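Long-range contact in iron uptake protein A2 (Synechocystis sp., PDB 2VOZ), which binds ferric iron in the periplasm and is probably a substrate-binding subunit of an ABC transporter that imports it: residues A286-E296 / V303-P311. Residues are numbered along the deposited sequence; the frame is centred on the assembly and turned at random.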
ATOM      1  N   ALA B 286     -19.257 -11.334  14.992  1.00 10.52           N
ATOM      2  CA  ALA B 286     -20.374 -10.755  15.768  1.00 11.77           C
ATOM      3  C   ALA B 286     -19.969 -10.360  17.200  1.00 12.26           C
ATOM      4  O   ALA B 286     -20.786  -9.836  17.971  1.00 14.47           O
ATOM      5  CB  ALA B 286     -21.537 -11.728  15.830  1.00 10.61           C
ATOM      6  N   SER B 287     -18.729 -10.609  17.578  1.00 11.98           N
ATOM      7  CA  SER B 287     -18.281 -10.244  18.927  1.00 11.68           C
ATOM      8  C   SER B 287     -18.057  -8.726  19.068  1.00 11.84           C
ATOM      9  O   SER B 287     -17.836  -8.022  18.053  1.00 10.35           O
ATOM     10  CB  SER B 287     -17.019 -11.040  19.282  1.00 12.48           C
ATOM     11  OG  SER B 287     -15.907 -10.535  18.591  1.00 13.91           O
ATOM     12  N   ASP B 288     -18.102  -8.196  20.300  1.00 11.24           N
ATOM     13  CA  ASP B 288     -17.993  -6.733  20.466  1.00 12.75           C
ATOM     14  C   ASP B 288     -16.685  -6.164  19.969  1.00 12.39           C
ATOM     15  O   ASP B 288     -16.679  -5.076  19.389  1.00 12.72           O
ATOM     16  CB  ASP B 288     -18.148  -6.349  21.951  1.00 14.28           C
ATOM     17  CG  ASP B 288     -19.537  -6.596  22.486  1.00 18.46           C
ATOM     18  OD1 ASP B 288     -20.473  -6.911  21.723  1.00 19.64           O
ATOM     19  OD2 ASP B 288     -19.689  -6.433  23.728  1.00 22.80           O
ATOM     20  N   ASP B 289     -15.596  -6.888  20.244  1.00 12.71           N
ATOM     21  CA  ASP B 289     -14.219  -6.464  19.898  1.00 14.51           C
ATOM     22  C   ASP B 289     -14.140  -6.293  18.370  1.00 13.57           C
ATOM     23  O   ASP B 289     -13.837  -5.221  17.828  1.00 13.09           O
ATOM     24  CB  ASP B 289     -13.243  -7.589  20.311  1.00 15.15           C
ATOM     25  CG  ASP B 289     -12.763  -7.463  21.746  1.00 21.28           C
ATOM     26  OD1 ASP B 289     -13.322  -6.617  22.511  1.00 23.13           O
ATOM     27  OD2 ASP B 289     -11.827  -8.221  22.119  1.00 21.70           O
ATOM     28  N   ALA B 290     -14.494  -7.370  17.676  1.00 10.47           N
ATOM     29  CA  ALA B 290     -14.393  -7.396  16.211  1.00  9.87           C
ATOM     30  C   ALA B 290     -15.409  -6.427  15.594  1.00 10.00           C
ATOM     31  O   ALA B 290     -15.082  -5.706  14.655  1.00 10.09           O
ATOM     32  CB  ALA B 290     -14.631  -8.791  15.729  1.00 10.15           C
ATOM     33  N   GLN B 291     -16.642  -6.417  16.093  1.00  8.65           N
ATOM     34  CA  GLN B 291     -17.663  -5.510  15.529  1.00  9.70           C
ATOM     35  C   GLN B 291     -17.209  -4.055  15.502  1.00 10.02           C
ATOM     36  O   GLN B 291     -17.461  -3.316  14.509  1.00 10.89           O
ATOM     37  CB  GLN B 291     -18.947  -5.544  16.374  1.00 10.03           C
ATOM     38  CG  GLN B 291     -19.869  -6.678  16.028  1.00 10.09           C
ATOM     39  CD  GLN B 291     -20.661  -6.377  14.769  1.00 10.80           C
ATOM     40  OE1 GLN B 291     -21.472  -5.457  14.755  1.00 10.44           O
ATOM     41  NE2 GLN B 291     -20.407  -7.144  13.698  1.00 10.44           N
ATOM     42  N   ARG B 292     -16.546  -3.625  16.572  1.00  8.27           N
ATOM     43  CA  ARG B 292     -16.232  -2.211  16.687  1.00  9.55           C
ATOM     44  C   ARG B 292     -15.348  -1.804  15.526  1.00  9.08           C
ATOM     45  O   ARG B 292     -15.608  -0.826  14.838  1.00  8.97           O
ATOM     46  CB  ARG B 292     -15.507  -1.907  17.983  1.00  9.12           C
ATOM     47  CG  ARG B 292     -15.328  -0.408  18.186  1.00  9.31           C
ATOM     48  CD  ARG B 292     -14.652  -0.166  19.487  1.00 10.81           C
ATOM     49  NE  ARG B 292     -14.576   1.275  19.724  1.00 12.02           N
ATOM     50  CZ  ARG B 292     -14.068   1.806  20.832  1.00 14.82           C
ATOM     51  NH1 ARG B 292     -13.615   1.006  21.792  1.00 12.86           N
ATOM     52  NH2 ARG B 292     -14.061   3.126  20.978  1.00 12.76           N
ATOM     53  N   TYR B 293     -14.276  -2.563  15.319  1.00  8.47           N
ATOM     54  CA  TYR B 293     -13.307  -2.119  14.329  1.00  7.84           C
ATOM     55  C   TYR B 293     -13.621  -2.553  12.901  1.00  8.19           C
ATOM     56  O   TYR B 293     -13.150  -1.922  11.955  1.00  7.93           O
ATOM     57  CB  TYR B 293     -11.910  -2.542  14.752  1.00  8.81           C
ATOM     58  CG  TYR B 293     -11.550  -1.882  16.053  1.00  8.07           C
ATOM     59  CD1 TYR B 293     -11.444  -0.488  16.149  1.00  7.66           C
ATOM     60  CD2 TYR B 293     -11.393  -2.641  17.197  1.00 11.67           C
ATOM     61  CE1 TYR B 293     -11.149   0.127  17.365  0.50  5.89           C
ATOM     62  CE2 TYR B 293     -11.090  -2.041  18.422  1.00 13.37           C
ATOM     63  CZ  TYR B 293     -10.981  -0.654  18.486  1.00 11.83           C
ATOM     64  OH  TYR B 293     -10.673  -0.082  19.701  1.00 12.56           O
ATOM     65  N   PHE B 294     -14.414  -3.610  12.760  1.00  8.08           N
ATOM     66  CA  PHE B 294     -14.879  -4.032  11.478  1.00  8.59           C
ATOM     67  C   PHE B 294     -15.774  -2.906  10.913  1.00  9.48           C
ATOM     68  O   PHE B 294     -15.611  -2.481   9.776  1.00  9.49           O
ATOM     69  CB  PHE B 294     -15.625  -5.331  11.635  1.00 10.83           C
ATOM     70  CG  PHE B 294     -15.775  -6.093  10.381  1.00 10.91           C
ATOM     71  CD1 PHE B 294     -17.054  -6.410   9.896  1.00 13.00           C
ATOM     72  CD2 PHE B 294     -14.650  -6.538   9.676  1.00  9.67           C
ATOM     73  CE1 PHE B 294     -17.207  -7.174   8.718  1.00 14.81           C
ATOM     74  CE2 PHE B 294     -14.785  -7.298   8.498  1.00 12.50           C
ATOM     75  CZ  PHE B 294     -16.051  -7.607   8.003  1.00 14.93           C
ATOM     76  N   ALA B 295     -16.663  -2.385  11.752  1.00  8.99           N
ATOM     77  CA  ALA B 295     -17.555  -1.297  11.323  1.00  9.40           C
ATOM     78  C   ALA B 295     -16.759  -0.054  11.017  1.00  9.65           C
ATOM     79  O   ALA B 295     -17.051   0.611  10.062  1.00  9.54           O
ATOM     80  CB  ALA B 295     -18.644  -0.970  12.397  1.00  9.08           C
ATOM     81  N   GLU B 296     -15.754   0.254  11.846  1.00  9.16           N
ATOM     82  CA  GLU B 296     -14.908   1.448  11.641  1.00 10.38           C
ATOM     83  C   GLU B 296     -14.294   1.467  10.257  1.00  9.94           C
ATOM     84  O   GLU B 296     -14.124   2.526   9.680  1.00 11.00           O
ATOM     85  CB  GLU B 296     -13.742   1.444  12.640  1.00 11.26           C
ATOM     86  CG  GLU B 296     -14.115   1.948  14.006  1.00 14.67           C
ATOM     87  CD  GLU B 296     -14.391   3.465  14.023  1.00 15.88           C
ATOM     88  OE1 GLU B 296     -14.062   4.179  13.051  1.00 16.08           O
ATOM     89  OE2 GLU B 296     -14.930   3.917  15.018  1.00 14.69           O
ATOM     90  N   VAL B 303     -23.687  -4.010  13.670  1.00  8.42           N
ATOM     91  CA  VAL B 303     -25.040  -4.567  13.750  1.00  9.03           C
ATOM     92  C   VAL B 303     -25.392  -4.835  15.192  1.00 10.85           C
ATOM     93  O   VAL B 303     -26.568  -5.017  15.508  1.00 11.18           O
ATOM     94  CB  VAL B 303     -25.230  -5.843  12.886  1.00  9.24           C
ATOM     95  CG1 VAL B 303     -25.076  -5.485  11.372  1.00  8.56           C
ATOM     96  CG2 VAL B 303     -24.227  -6.931  13.270  1.00  9.84           C
ATOM     97  N   ILE B 304     -24.379  -4.881  16.055  1.00 11.46           N
ATOM     98  CA  ILE B 304     -24.637  -5.168  17.479  1.00 13.27           C
ATOM     99  C   ILE B 304     -24.880  -3.886  18.252  1.00 14.89           C
ATOM    100  O   ILE B 304     -24.021  -3.020  18.290  1.00 15.04           O
ATOM    101  CB  ILE B 304     -23.465  -5.959  18.134  1.00 13.58           C
ATOM    102  CG1 ILE B 304     -23.152  -7.258  17.372  1.00 13.54           C
ATOM    103  CG2 ILE B 304     -23.771  -6.257  19.628  1.00 14.56           C
ATOM    104  CD1 ILE B 304     -24.301  -8.174  17.134  1.00 18.48           C
ATOM    105  N   PRO B 305     -26.068  -3.762  18.894  1.00 16.44           N
ATOM    106  CA  PRO B 305     -26.347  -2.631  19.775  1.00 17.39           C
ATOM    107  C   PRO B 305     -25.339  -2.529  20.904  1.00 16.46           C
ATOM    108  O   PRO B 305     -24.892  -3.557  21.422  1.00 18.17           O
ATOM    109  CB  PRO B 305     -27.736  -2.981  20.338  1.00 16.86           C
ATOM    110  CG  PRO B 305     -28.381  -3.721  19.204  1.00 19.38           C
ATOM    111  CD  PRO B 305     -27.246  -4.641  18.766  1.00 16.91           C
ATOM    112  N   GLY B 306     -24.951  -1.303  21.237  1.00 17.21           N
ATOM    113  CA  GLY B 306     -24.030  -1.085  22.354  1.00 16.48           C
ATOM    114  C   GLY B 306     -22.568  -0.998  21.938  1.00 16.41           C
ATOM    115  O   GLY B 306     -21.760  -0.440  22.690  1.00 17.15           O
ATOM    116  N   VAL B 307     -22.230  -1.506  20.737  1.00 14.11           N
ATOM    117  CA  VAL B 307     -20.861  -1.426  20.235  1.00 12.31           C
ATOM    118  C   VAL B 307     -20.590   0.007  19.768  1.00 12.38           C
ATOM    119  O   VAL B 307     -21.398   0.567  19.024  1.00 11.54           O
ATOM    120  CB  VAL B 307     -20.614  -2.427  19.096  1.00 11.21           C
ATOM    121  CG1 VAL B 307     -19.187  -2.160  18.436  1.00 10.88           C
ATOM    122  CG2 VAL B 307     -20.763  -3.891  19.602  1.00 11.53           C
ATOM    123  N   PRO B 308     -19.513   0.645  20.284  1.00 12.23           N
ATOM    124  CA  PRO B 308     -19.261   2.060  19.960  1.00 11.90           C
ATOM    125  C   PRO B 308     -19.199   2.303  18.473  1.00 12.30           C
ATOM    126  O   PRO B 308     -18.607   1.502  17.731  1.00 11.81           O
ATOM    127  CB  PRO B 308     -17.895   2.312  20.561  1.00 12.05           C
ATOM    128  CG  PRO B 308     -17.889   1.403  21.743  1.00 13.14           C
ATOM    129  CD  PRO B 308     -18.514   0.137  21.238  1.00 13.11           C
ATOM    130  N   ILE B 309     -19.831   3.397  18.070  1.00 11.16           N
ATOM    131  CA  ILE B 309     -19.889   3.846  16.689  1.00 11.52           C
ATOM    132  C   ILE B 309     -18.853   4.942  16.459  1.00 11.65           C
ATOM    133  O   ILE B 309     -18.591   5.756  17.363  1.00 11.54           O
ATOM    134  CB  ILE B 309     -21.303   4.427  16.395  1.00 12.38           C
ATOM    135  CG1 ILE B 309     -22.345   3.320  16.592  1.00 11.81           C
ATOM    136  CG2 ILE B 309     -21.357   4.996  14.967  1.00 12.23           C
ATOM    137  CD1 ILE B 309     -23.787   3.851  16.760  1.00 12.74           C
ATOM    138  N   ASP B 310     -18.289   4.983  15.245  1.00 10.61           N
ATOM    139  CA  ASP B 310     -17.284   5.957  14.921  1.00 10.71           C
ATOM    140  C   ASP B 310     -17.811   7.342  15.319  1.00 10.95           C
ATOM    141  O   ASP B 310     -18.955   7.663  14.994  1.00 10.36           O
ATOM    142  CB  ASP B 310     -17.006   5.951  13.419  1.00 11.11           C
ATOM    143  CG  ASP B 310     -16.013   7.026  13.026  1.00 13.19           C
ATOM    144  OD1 ASP B 310     -16.433   8.187  12.803  1.00 16.18           O
ATOM    145  OD2 ASP B 310     -14.818   6.689  12.940  1.00 14.20           O
ATOM    146  N   PRO B 311     -17.016   8.131  16.038  1.00 10.37           N
ATOM    147  CA  PRO B 311     -17.527   9.427  16.553  1.00 10.79           C
ATOM    148  C   PRO B 311     -18.064  10.386  15.483  1.00  9.63           C
ATOM    149  O   PRO B 311     -19.072  11.062  15.723  1.00 11.21           O
ATOM    150  CB  PRO B 311     -16.321  10.035  17.277  1.00 11.42           C
ATOM    151  CG  PRO B 311     -15.345   8.950  17.460  1.00 12.91           C
ATOM    152  CD  PRO B 311     -15.631   7.851  16.485  1.00 10.94           C
TER
HETATM  153  O   HOH W   1     -22.668  -4.613  22.694  1.00 28.28           O
HETATM  154  O   HOH W   2     -17.810   0.940  15.207  1.00 10.08           O
HETATM  155  O   HOH W   3     -15.767   2.882  17.301  1.00 11.85           O
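Gln291 and the backbone of Val303 and Ile304 form the polar grip here, since one amide oxygen receives two peptide N-H groups. Gln291 OE1 takes Val303 N at 2.9 Å, in the carbonyl plane. That bond is bent, its N-H...O angle being 135°. Ile304 N reaches the same OE1 at 3.2 Å from above that plane. A bend at chi2 (-79°) turns the amide into the loop, where CG of Gln291 also lies 3.6 Å from CG1 of Ile304. As NE2 donates to the carbonyls of Phe126 and Leu285, both ends of this buried amide are held, fixing its rotation. A leucine here would probably leave both N-H groups without their shared acceptor and those carbonyls without this donor.

The tightest apolar packing is at Val307, whose CG1 presses on the helix backbone, 3.4 Å from CA of Arg292, while CG2 faces Gln291 CB and Asp288. Toward solvent the fit is looser and partly water-mediated. Fully extended, Arg292 lays one guanidinium face over the exposed Pro308 ring, with CB of Pro308 3.6 Å from NE; its NH1 salt-bridges Asp289 of the second subunit. One water, in the guanidinium plane, links Arg292 NE to Glu296 OE2; a second donates to the carbonyls of Arg292 and Pro308, joining helix and loop. The acid pair beyond is buried again: Glu296 OE1 and Asp310 OD2, their carboxylate planes 56° apart, approach to 2.6 Å, a separation suggesting that one is protonated. Lys232 salt-bridges that same Asp310 oxygen.

Between side chains, Glu296 is about 8 Å from the iron ligand Tyr44 and Asp310 about 9 Å from the ligand Tyr225, placing the contact near the metal site. Asp310 N-caps helix 311-314, and the loop leaving strand 301-302 runs along helix 288-297, whose Phe294 packs on strand 124-136 and helix 48-54.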